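Local atomic coordinates of phenylalanine hydroxylase (Colwellia psychrerythraea, PDB entry 2V27), a protein that probably catalyses the iron- and tetrahydrobiopterin-dependent hydroxylation of L-phenylalanine to L-tyrosine, the first step in phenylalanine breakdown. Residues 30-33 and 34-38; 245-248 and 249-252; 259-262 and 263-267; 86-89 and 90-94. All blocks are in the same frame, centred on the assembly; numbering follows the deposited sequence.

Interaction 1 of 4, residues 30-33 and 34-38; sequences ELFT and RQIAC
Arg-34 and Leu-31, three residues apart on helix 22-38, run side by side and point the same way, so that the methyl CD2 of Leu-31 sits over one face of the guanidinium, 3.4 Å from NH2 of Arg-34 and displaced toward the rim. The first torsion of Arg-34 puts CG between its backbone N and carbonyl carbon (chi1 81°), and the chain then runs extended to NE, back over the preceding turn. CG passes 3.3 Å from the carbonyl O of Leu-31. A water at the edge of the guanidinium, in its plane, accepts from Arg-34 NE at 2.7 Å and donates to Leu-31 O at 2.9 Å; the same carbonyl also takes the helical N-H of Gln-35, so two donors grip it. The outer nitrogens turn elsewhere: NH1 forms a salt bridge with Asp-113, and NH2 a weak bond with Met-112 O. An alanine in place of Arg-34 is likely to leave Asp-113 without this mate, the water without the NE donor and the Leu-31 methyl without its flat cover. On another side of the helix, Phe-32 CE2 approaches Ile-36 CG1 at 3.5 Å, and the N-H of Ile-36 makes a nearly straight bond to Phe-32 O (2.8 Å, 168°). The Phe-32 ring meets Phe-125 edge-to-face, joining this helix to helix 120-131, which carries the iron ligands His-122 and His-127. Apolar cover over one guanidinium face, with polar partners round its rim, suggests that the group has little freedom to rotate and ties the helix to the loop containing Met-112 and Asp-113.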
loop_
_atom_site.group_PDB
_atom_site.type_symbol
_atom_site.label_atom_id
_atom_site.label_comp_id
_atom_site.label_asym_id
_atom_site.label_seq_id
_atom_site.Cartn_x
_atom_site.Cartn_y
_atom_site.Cartn_z
ATOM N N GLU B 30 -18.831 4.394 18.876
ATOM C CA GLU B 30 -18.261 3.125 18.404
ATOM C C GLU B 30 -16.764 3.261 18.183
ATOM O O GLU B 30 -15.976 2.409 18.648
ATOM C CB GLU B 30 -18.972 2.639 17.141
ATOM C CG GLU B 30 -20.330 2.030 17.472
ATOM C CD GLU B 30 -21.040 1.438 16.273
ATOM O OE1 GLU B 30 -20.350 0.962 15.322
ATOM O OE2 GLU B 30 -22.298 1.447 16.292
ATOM N N LEU B 31 -16.361 4.357 17.535
ATOM C CA LEU B 31 -14.921 4.677 17.353
ATOM C C LEU B 31 -14.154 4.820 18.669
ATOM O O LEU B 31 -13.048 4.257 18.843
ATOM C CB LEU B 31 -14.746 5.944 16.553
ATOM C CG LEU B 31 -15.228 5.914 15.117
ATOM C CD1 LEU B 31 -15.181 7.282 14.426
ATOM C CD2 LEU B 31 -14.481 4.856 14.282
ATOM N N PHE B 32 -14.759 5.492 19.646
ATOM C CA PHE B 32 -14.135 5.754 20.941
ATOM C C PHE B 32 -14.017 4.451 21.708
ATOM O O PHE B 32 -12.929 4.088 22.204
ATOM C CB PHE B 32 -15.019 6.748 21.730
ATOM C CG PHE B 32 -14.309 7.435 22.851
ATOM C CD1 PHE B 32 -13.826 8.723 22.662
ATOM C CD2 PHE B 32 -14.108 6.826 24.096
ATOM C CE1 PHE B 32 -13.190 9.403 23.653
ATOM C CE2 PHE B 32 -13.430 7.503 25.116
ATOM C CZ PHE B 32 -12.976 8.821 24.881
ATOM N N THR B 33 -15.129 3.729 21.834
ATOM C CA THR B 33 -15.097 2.500 22.642
ATOM C C THR B 33 -14.087 1.480 22.103
ATOM O O THR B 33 -13.348 0.872 22.885
ATOM C CB THR B 33 -16.489 1.812 22.762
ATOM O OG1 THR B 33 -17.121 1.753 21.477
ATOM C CG2 THR B 33 -17.349 2.540 23.733
ATOM N N ARG B 34 -14.077 1.291 20.779
ATOM C CA ARG B 34 -13.132 0.357 20.149
ATOM C C ARG B 34 -11.678 0.811 20.356
ATOM O O ARG B 34 -10.809 -0.012 20.597
ATOM C CB ARG B 34 -13.437 0.077 18.682
ATOM C CG ARG B 34 -12.961 1.111 17.722
ATOM C CD ARG B 34 -13.445 0.797 16.311
ATOM N NE ARG B 34 -12.782 1.680 15.373
ATOM C CZ ARG B 34 -12.910 1.643 14.064
ATOM N NH1 ARG B 34 -13.732 0.750 13.476
ATOM N NH2 ARG B 34 -12.208 2.513 13.344
ATOM N N GLN B 35 -11.421 2.111 20.289
ATOM C CA GLN B 35 -10.044 2.581 20.387
ATOM C C GLN B 35 -9.535 2.575 21.800
ATOM O O GLN B 35 -8.375 2.256 22.031
ATOM C CB GLN B 35 -9.882 3.974 19.768
ATOM C CG GLN B 35 -8.417 4.259 19.384
ATOM C CD GLN B 35 -7.877 3.372 18.238
ATOM O OE1 GLN B 35 -6.642 3.039 18.175
ATOM N NE2 GLN B 35 -8.763 2.993 17.339
ATOM N N ILE B 36 -10.400 2.924 22.769
ATOM C CA ILE B 36 -9.994 2.885 24.190
ATOM C C ILE B 36 -9.511 1.506 24.563
ATOM O O ILE B 36 -8.514 1.349 25.271
ATOM C CB ILE B 36 -11.136 3.317 25.146
ATOM C CG1 ILE B 36 -11.216 4.821 25.154
ATOM C CG2 ILE B 36 -10.842 2.913 26.597
ATOM C CD1 ILE B 36 -9.920 5.528 25.620
ATOM N N ALA B 37 -10.175 0.500 24.033
ATOM C CA ALA B 37 -9.702 -0.875 24.217
ATOM C C ALA B 37 -8.375 -1.146 23.455
ATOM O O ALA B 37 -7.479 -1.781 24.003
ATOM C CB ALA B 37 -10.793 -1.847 23.798
ATOM N N CYS B 38 -8.225 -0.662 22.223
ATOM C CA CYS B 38 -7.001 -0.925 21.407
ATOM C C CYS B 38 -5.744 -0.351 22.029
ATOM O O CYS B 38 -4.687 -0.985 21.942
ATOM C CB CYS B 38 -7.116 -0.397 19.941
ATOM S SG CYS B 38 -8.422 -1.243 19.039
HETATM O O HOH W 1 -11.427 3.709 16.473
#

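Interaction 2 of 4, residues 245-248 and 249-252; sequences MELV and AQAE
Helix 241-254 is a regular alpha-helix lying against helices 152-167 and 207-211, and residues 245-252 make up two of its turns. Successive i to i+4 bonds run from Ala-249 N to Met-245 O, from Gln-250 N to Glu-246 O, from Ala-251 N to Leu-247 O and from Glu-252 N to Val-248 O, each 2.9 Å long. The bond from Ala-249 is almost straight, at 175°. Side chains add little across the turns. Val-248 is buried and packs on Phe-157 of helix 152-167, where Met-245 meets Gln-154 and Glu-252 reaches Glu-153 and Phe-157. Leu-247 faces the other neighbour, touching Ile-207 and Leu-211, and is joined there by Gln-250 and Ala-251, both on Leu-208. The methyl of Ala-251 takes little space, and its CB lies 3.3 Å from the carbonyl O of Val-248. Ala-249 and Glu-246, by contrast, form the outward side, which gives the helix an amphipathic character; Gln-250, though largely exposed, borders Leu-208. The segment is remote from the iron site, and its contacts join the C-terminal part of the chain to two helices earlier in the chain, 152-167 and 207-211. Between side chains, the closest approach lies alongside: Leu-247 and Gln-250 point the same way, and CD2 of the leucine meets OE1 of the extended glutamine chain at 3.8 Å.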
loop_
_atom_site.group_PDB
_atom_site.type_symbol
_atom_site.label_atom_id
_atom_site.label_comp_id
_atom_site.label_asym_id
_atom_site.label_seq_id
_atom_site.Cartn_x
_atom_site.Cartn_y
_atom_site.Cartn_z
ATOM N N MET B 245 16.511 24.507 8.516
ATOM C CA MET B 245 16.749 24.626 7.082
ATOM C C MET B 245 18.181 24.172 6.713
ATOM O O MET B 245 18.372 23.583 5.643
ATOM C CB MET B 245 16.438 26.031 6.545
ATOM C CG MET B 245 14.959 26.431 6.692
ATOM S SD MET B 245 13.796 25.076 6.309
ATOM C CE MET B 245 12.282 25.854 6.930
ATOM N N GLU B 246 19.129 24.356 7.640
ATOM C CA GLU B 246 20.478 23.766 7.457
ATOM C C GLU B 246 20.393 22.219 7.360
ATOM O O GLU B 246 21.035 21.613 6.518
ATOM C CB GLU B 246 21.427 24.132 8.594
ATOM C CG GLU B 246 22.028 25.513 8.468
ATOM C CD GLU B 246 22.988 25.824 9.599
ATOM O OE1 GLU B 246 23.306 24.925 10.434
ATOM O OE2 GLU B 246 23.413 26.995 9.648
ATOM N N LEU B 247 19.571 21.609 8.210
ATOM C CA LEU B 247 19.379 20.152 8.206
ATOM C C LEU B 247 18.723 19.681 6.899
ATOM O O LEU B 247 19.090 18.650 6.311
ATOM C CB LEU B 247 18.553 19.759 9.431
ATOM C CG LEU B 247 19.341 19.809 10.745
ATOM C CD1 LEU B 247 18.519 19.758 12.065
ATOM C CD2 LEU B 247 20.415 18.696 10.803
ATOM N N VAL B 248 17.754 20.462 6.399
ATOM C CA VAL B 248 17.121 20.183 5.116
ATOM C C VAL B 248 18.145 20.213 3.962
ATOM O O VAL B 248 18.209 19.301 3.150
ATOM C CB VAL B 248 15.914 21.132 4.827
ATOM C CG1 VAL B 248 15.439 21.007 3.408
ATOM C CG2 VAL B 248 14.772 20.832 5.827
ATOM N N ALA B 249 18.947 21.285 3.913
ATOM C CA ALA B 249 20.052 21.366 2.962
ATOM C C ALA B 249 21.059 20.197 3.077
ATOM O O ALA B 249 21.466 19.658 2.044
ATOM C CB ALA B 249 20.792 22.721 3.123
ATOM N N GLN B 250 21.367 19.769 4.291
ATOM C CA GLN B 250 22.262 18.608 4.449
ATOM C C GLN B 250 21.596 17.334 3.872
ATOM O O GLN B 250 22.218 16.541 3.180
ATOM C CB GLN B 250 22.558 18.414 5.914
ATOM C CG GLN B 250 23.551 17.337 6.112
ATOM C CD GLN B 250 23.805 17.063 7.550
ATOM O OE1 GLN B 250 23.133 17.618 8.450
ATOM N NE2 GLN B 250 24.829 16.278 7.814
ATOM N N ALA B 251 20.327 17.127 4.220
ATOM C CA ALA B 251 19.562 16.043 3.611
ATOM C C ALA B 251 19.573 16.048 2.075
ATOM O O ALA B 251 19.754 14.993 1.475
ATOM C CB ALA B 251 18.125 16.103 4.140
ATOM N N GLU B 252 19.364 17.216 1.445
ATOM C CA GLU B 252 19.397 17.346 0.046
ATOM C C GLU B 252 20.789 17.060 -0.545
ATOM O O GLU B 252 20.892 16.366 -1.564
ATOM C CB GLU B 252 18.890 18.717 -0.359
ATOM C CG GLU B 252 17.383 18.778 -0.391
ATOM C CD GLU B 252 16.840 20.081 -0.943
ATOM O OE1 GLU B 252 15.912 20.058 -1.806
ATOM O OE2 GLU B 252 17.361 21.121 -0.499
#

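Interaction 3 of 4, residues 259-262 and 263-267; sequences AKFP and VKKAS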
loop_
_atom_site.group_PDB
_atom_site.type_symbol
_atom_site.label_atom_id
_atom_site.label_comp_id
_atom_site.label_asym_id
_atom_site.label_seq_id
_atom_site.Cartn_x
_atom_site.Cartn_y
_atom_site.Cartn_z
ATOM N N ALA B 259 14.372 4.224 -1.402
ATOM C CA ALA B 259 13.013 3.809 -0.966
ATOM C C ALA B 259 12.969 2.318 -0.634
ATOM O O ALA B 259 13.626 1.490 -1.309
ATOM C CB ALA B 259 12.038 4.091 -2.033
ATOM N N LYS B 260 12.181 1.945 0.384
ATOM C CA LYS B 260 11.870 0.546 0.584
ATOM C C LYS B 260 10.986 0.064 -0.562
ATOM O O LYS B 260 10.305 0.854 -1.185
ATOM C CB LYS B 260 11.212 0.299 1.923
ATOM C CG LYS B 260 12.005 0.829 3.106
ATOM C CD LYS B 260 13.085 -0.154 3.431
ATOM C CE LYS B 260 13.355 -0.126 4.955
ATOM N NZ LYS B 260 13.946 -1.398 5.485
ATOM N N PHE B 261 11.044 -1.238 -0.851
ATOM C CA PHE B 261 10.270 -1.761 -1.978
ATOM C C PHE B 261 8.777 -1.325 -1.976
ATOM O O PHE B 261 8.272 -0.953 -3.040
ATOM C CB PHE B 261 10.407 -3.290 -2.011
ATOM C CG PHE B 261 9.698 -3.921 -3.155
ATOM C CD1 PHE B 261 10.241 -3.834 -4.448
ATOM C CD2 PHE B 261 8.489 -4.593 -2.987
ATOM C CE1 PHE B 261 9.551 -4.449 -5.536
ATOM C CE2 PHE B 261 7.825 -5.180 -4.056
ATOM C CZ PHE B 261 8.359 -5.119 -5.336
ATOM N N PRO B 262 8.065 -1.354 -0.808
ATOM C CA PRO B 262 6.647 -0.906 -0.842
ATOM C C PRO B 262 6.483 0.524 -1.297
ATOM O O PRO B 262 5.486 0.847 -1.932
ATOM C CB PRO B 262 6.178 -1.098 0.625
ATOM C CG PRO B 262 7.081 -2.222 1.174
ATOM C CD PRO B 262 8.443 -1.874 0.524
ATOM N N VAL B 263 7.458 1.377 -0.977
ATOM C CA VAL B 263 7.418 2.779 -1.486
ATOM C C VAL B 263 7.662 2.861 -3.004
ATOM O O VAL B 263 6.978 3.627 -3.706
ATOM C CB VAL B 263 8.399 3.646 -0.672
ATOM C CG1 VAL B 263 8.563 5.058 -1.315
ATOM C CG2 VAL B 263 7.867 3.769 0.771
ATOM N N LYS B 264 8.563 2.043 -3.503
ATOM C CA LYS B 264 8.791 1.982 -4.938
ATOM C C LYS B 264 7.518 1.566 -5.674
ATOM O O LYS B 264 7.184 2.094 -6.730
ATOM C CB LYS B 264 9.935 1.038 -5.296
ATOM C CG LYS B 264 11.239 1.463 -4.705
ATOM C CD LYS B 264 12.397 0.580 -5.248
ATOM C CE LYS B 264 13.705 0.932 -4.490
ATOM N NZ LYS B 264 14.788 -0.096 -4.693
ATOM N N LYS B 265 6.780 0.618 -5.090
ATOM C CA LYS B 265 5.576 0.050 -5.690
ATOM C C LYS B 265 4.381 0.963 -5.591
ATOM O O LYS B 265 3.517 0.984 -6.487
ATOM C CB LYS B 265 5.313 -1.314 -5.018
ATOM C CG LYS B 265 4.056 -2.042 -5.486
ATOM C CD LYS B 265 4.075 -3.447 -4.837
ATOM C CE LYS B 265 2.908 -4.237 -5.363
ATOM N NZ LYS B 265 2.984 -5.592 -4.744
ATOM N N ALA B 266 4.333 1.808 -4.552
ATOM C CA ALA B 266 3.154 2.648 -4.313
ATOM C C ALA B 266 2.954 3.677 -5.419
ATOM O O ALA B 266 3.918 4.122 -6.060
ATOM C CB ALA B 266 3.223 3.373 -2.970
ATOM N N SER B 267 1.702 4.027 -5.646
ATOM C CA SER B 267 1.406 5.168 -6.516
ATOM C C SER B 267 1.824 6.495 -5.885
ATOM O O SER B 267 1.900 6.646 -4.664
ATOM C CB SER B 267 -0.088 5.168 -6.818
ATOM O OG SER B 267 -0.376 3.943 -7.484
#
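This is a local contact at the N-terminal end of the short helix 261-265, near the C terminus and at the boundary with the second subunit. Lys-260 occupies the N-cap position, and its carbonyl O receives the N-H of Lys-264 at 3.1 Å, in the carbonyl plane, together with a weak bond from Val-263 N. Lys-265 N follows with a bond of 3.0 Å to Phe-261 O. Just before the helix, Ala-259 makes the apolar contact: its CB meets CG1 of Val-263 at 3.7 Å and CG of Lys-264 at 3.8 Å. Val-263 reaches it because CG1 stands trans to the backbone N (chi1 171°), and it also packs on Arg-216 and Ile-219. The extended Lys-264 chain passes back over the preceding loop, with CE 3.2 Å from the carbonyl O of Ala-259, and its NZ forms salt bridges with Glu-258 and with Asp-113 of the second subunit. Lys-265 stretches away to Glu-190 of the second subunit, while Lys-260 pairs with Asp-201 of its own chain. Three lysines, at the N-cap and in the helix, each matched by a carboxylate, suggest that the contact with the second copy is in good part electrostatic.

Interaction 4 of 4, residues 86-89 and 90-94; sequences IGFG and EFFRL. With SO4 (sulfate ion), chain F.
Helix 88-96 starts after Gly-87 at the N-cap, with i to i+4 bonds from Phe-91 N to Gly-87 O, from Phe-92 N to Phe-88 O and from Arg-93 N to Gly-89 O, the middle one almost straight at 178°. Ile-86, just ahead of the helix, lays its CD1 along the start of the helix, 3.6 Å from Leu-94 CD1 and 4.1 Å from Phe-91 CB; the Ile-86 and Leu-94 chains cross obliquely, and both touch Pro-101 of strand 99-103. Phe-88 and Phe-92 lie side by side, CE1 of Phe-92 arriving at the edge of the Phe-88 ring, 3.6 Å from CD1. This helix forms the crossover between the parallel strands 78-82 and 99-103, a beta-alpha-beta unit, and the Phe-91 side chain comes within about 8 Å of the bound iron. Phe-91 also stacks on His-274 from the C-terminal tag. Arg-93 grips Glu-90 side-on in a two-pronged salt bridge: NE hydrogen-bonds to OE1 at 3.0 Å and NH2 to OE2 at 2.7 Å, both on the syn side. Bends at chi2 and chi3 bring the guanidinium back to this partner three residues earlier. The next edge of the same plane meets a sulfate, probably from the crystallisation liquor, with O1 at 2.9 Å from NH1 and 3.2 Å from NH2, while NH1 has a further salt bridge to Glu-97. A leucine replacing Arg-93 would probably leave the Glu-90 carboxylate free to turn and the sulfate dependent on Tyr-80 and Lys-99.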
loop_
_atom_site.group_PDB
_atom_site.type_symbol
_atom_site.label_atom_id
_atom_site.label_comp_id
_atom_site.label_asym_id
_atom_site.label_seq_id
_atom_site.Cartn_x
_atom_site.Cartn_y
_atom_site.Cartn_z
ATOM N N ILE B 86 -7.458 22.974 4.102
ATOM C CA ILE B 86 -6.867 24.318 3.914
ATOM C C ILE B 86 -5.477 24.120 3.284
ATOM O O ILE B 86 -4.949 23.008 3.332
ATOM C CB ILE B 86 -6.681 25.048 5.267
ATOM C CG1 ILE B 86 -5.882 24.144 6.245
ATOM C CG2 ILE B 86 -8.062 25.520 5.832
ATOM C CD1 ILE B 86 -5.500 24.802 7.564
ATOM N N GLY B 87 -4.890 25.182 2.738
ATOM C CA GLY B 87 -3.530 25.099 2.148
ATOM C C GLY B 87 -2.408 24.898 3.172
ATOM O O GLY B 87 -2.606 25.083 4.388
ATOM N N PHE B 88 -1.231 24.477 2.695
ATOM C CA PHE B 88 -0.048 24.444 3.567
ATOM C C PHE B 88 0.240 25.767 4.260
ATOM O O PHE B 88 0.569 25.765 5.458
ATOM C CB PHE B 88 1.197 24.095 2.774
ATOM C CG PHE B 88 1.442 22.613 2.642
ATOM C CD1 PHE B 88 2.422 21.993 3.414
ATOM C CD2 PHE B 88 0.685 21.837 1.757
ATOM C CE1 PHE B 88 2.671 20.621 3.316
ATOM C CE2 PHE B 88 0.896 20.444 1.656
ATOM C CZ PHE B 88 1.894 19.832 2.454
ATOM N N GLY B 89 0.159 26.894 3.528
ATOM C CA GLY B 89 0.469 28.187 4.144
ATOM C C GLY B 89 -0.386 28.471 5.385
ATOM O O GLY B 89 0.139 28.812 6.456
ATOM N N GLU B 90 -1.680 28.227 5.231
ATOM C CA GLU B 90 -2.630 28.436 6.292
ATOM C C GLU B 90 -2.451 27.408 7.418
ATOM O O GLU B 90 -2.548 27.770 8.614
ATOM C CB GLU B 90 -4.046 28.486 5.761
ATOM C CG GLU B 90 -4.385 29.877 5.178
ATOM C CD GLU B 90 -4.565 30.942 6.266
ATOM O OE1 GLU B 90 -3.580 31.664 6.624
ATOM O OE2 GLU B 90 -5.688 31.011 6.811
ATOM N N PHE B 91 -2.133 26.158 7.077
ATOM C CA PHE B 91 -1.863 25.168 8.120
ATOM C C PHE B 91 -0.705 25.595 9.035
ATOM O O PHE B 91 -0.838 25.591 10.268
ATOM C CB PHE B 91 -1.549 23.819 7.474
ATOM C CG PHE B 91 -1.362 22.729 8.484
ATOM C CD1 PHE B 91 -2.467 22.021 8.978
ATOM C CD2 PHE B 91 -0.077 22.415 8.949
ATOM C CE1 PHE B 91 -2.295 21.008 9.933
ATOM C CE2 PHE B 91 0.096 21.410 9.911
ATOM C CZ PHE B 91 -1.004 20.708 10.378
ATOM N N PHE B 92 0.428 25.972 8.437
ATOM C CA PHE B 92 1.567 26.486 9.199
ATOM C C PHE B 92 1.174 27.731 10.043
ATOM O O PHE B 92 1.513 27.846 11.221
ATOM C CB PHE B 92 2.792 26.799 8.319
ATOM C CG PHE B 92 3.429 25.569 7.754
ATOM C CD1 PHE B 92 3.370 25.313 6.404
ATOM C CD2 PHE B 92 4.135 24.716 8.575
ATOM C CE1 PHE B 92 3.977 24.156 5.869
ATOM C CE2 PHE B 92 4.770 23.543 8.036
ATOM C CZ PHE B 92 4.656 23.291 6.705
ATOM N N ARG B 93 0.468 28.665 9.415
ATOM C CA ARG B 93 0.045 29.873 10.137
ATOM C C ARG B 93 -0.800 29.511 11.359
ATOM O O ARG B 93 -0.532 30.018 12.502
ATOM C CB ARG B 93 -0.748 30.768 9.186
ATOM C CG ARG B 93 -1.031 32.178 9.746
ATOM C CD ARG B 93 -2.373 32.240 10.496
ATOM N NE ARG B 93 -3.547 32.132 9.633
ATOM C CZ ARG B 93 -4.786 32.329 10.065
ATOM N NH1 ARG B 93 -4.962 32.665 11.333
ATOM N NH2 ARG B 93 -5.838 32.224 9.247
ATOM N N LEU B 94 -1.795 28.640 11.166
ATOM C CA LEU B 94 -2.617 28.224 12.336
ATOM C C LEU B 94 -1.791 27.585 13.445
ATOM O O LEU B 94 -1.907 27.998 14.611
ATOM C CB LEU B 94 -3.827 27.387 11.936
ATOM C CG LEU B 94 -4.781 28.179 11.012
ATOM C CD1 LEU B 94 -5.700 27.125 10.357
ATOM C CD2 LEU B 94 -5.619 29.212 11.828
HETATM S S SO4 F . -8.088 33.734 12.879
HETATM O O1 SO4 F . -7.811 32.784 11.754
HETATM O O2 SO4 F . -9.432 34.286 12.598
HETATM O O3 SO4 F . -8.056 33.077 14.191
HETATM O O4 SO4 F . -7.025 34.794 12.828
#

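In the fold
Following the chain from the N terminus, interaction 1 comes first, on helix 22-38, then interaction 4 on helix 88-96, interaction 2 on helix 241-254 and interaction 3 on helix 261-265. Each is made by one continuous stretch, so none closes a long loop, and the four run in series without nesting or crossing. Interactions 1 and 4 lie on opposite sides of the chain's centre, their centres about 30 Å apart; interaction 1 borders helix 120-131, while interaction 4 packs on strand 99-103, in the crossover from strand 78-82. Interactions 2 and 4 approach within about 8 Å at their nearest atoms, both touching helix 152-167. Interaction 3 alone meets the second subunit.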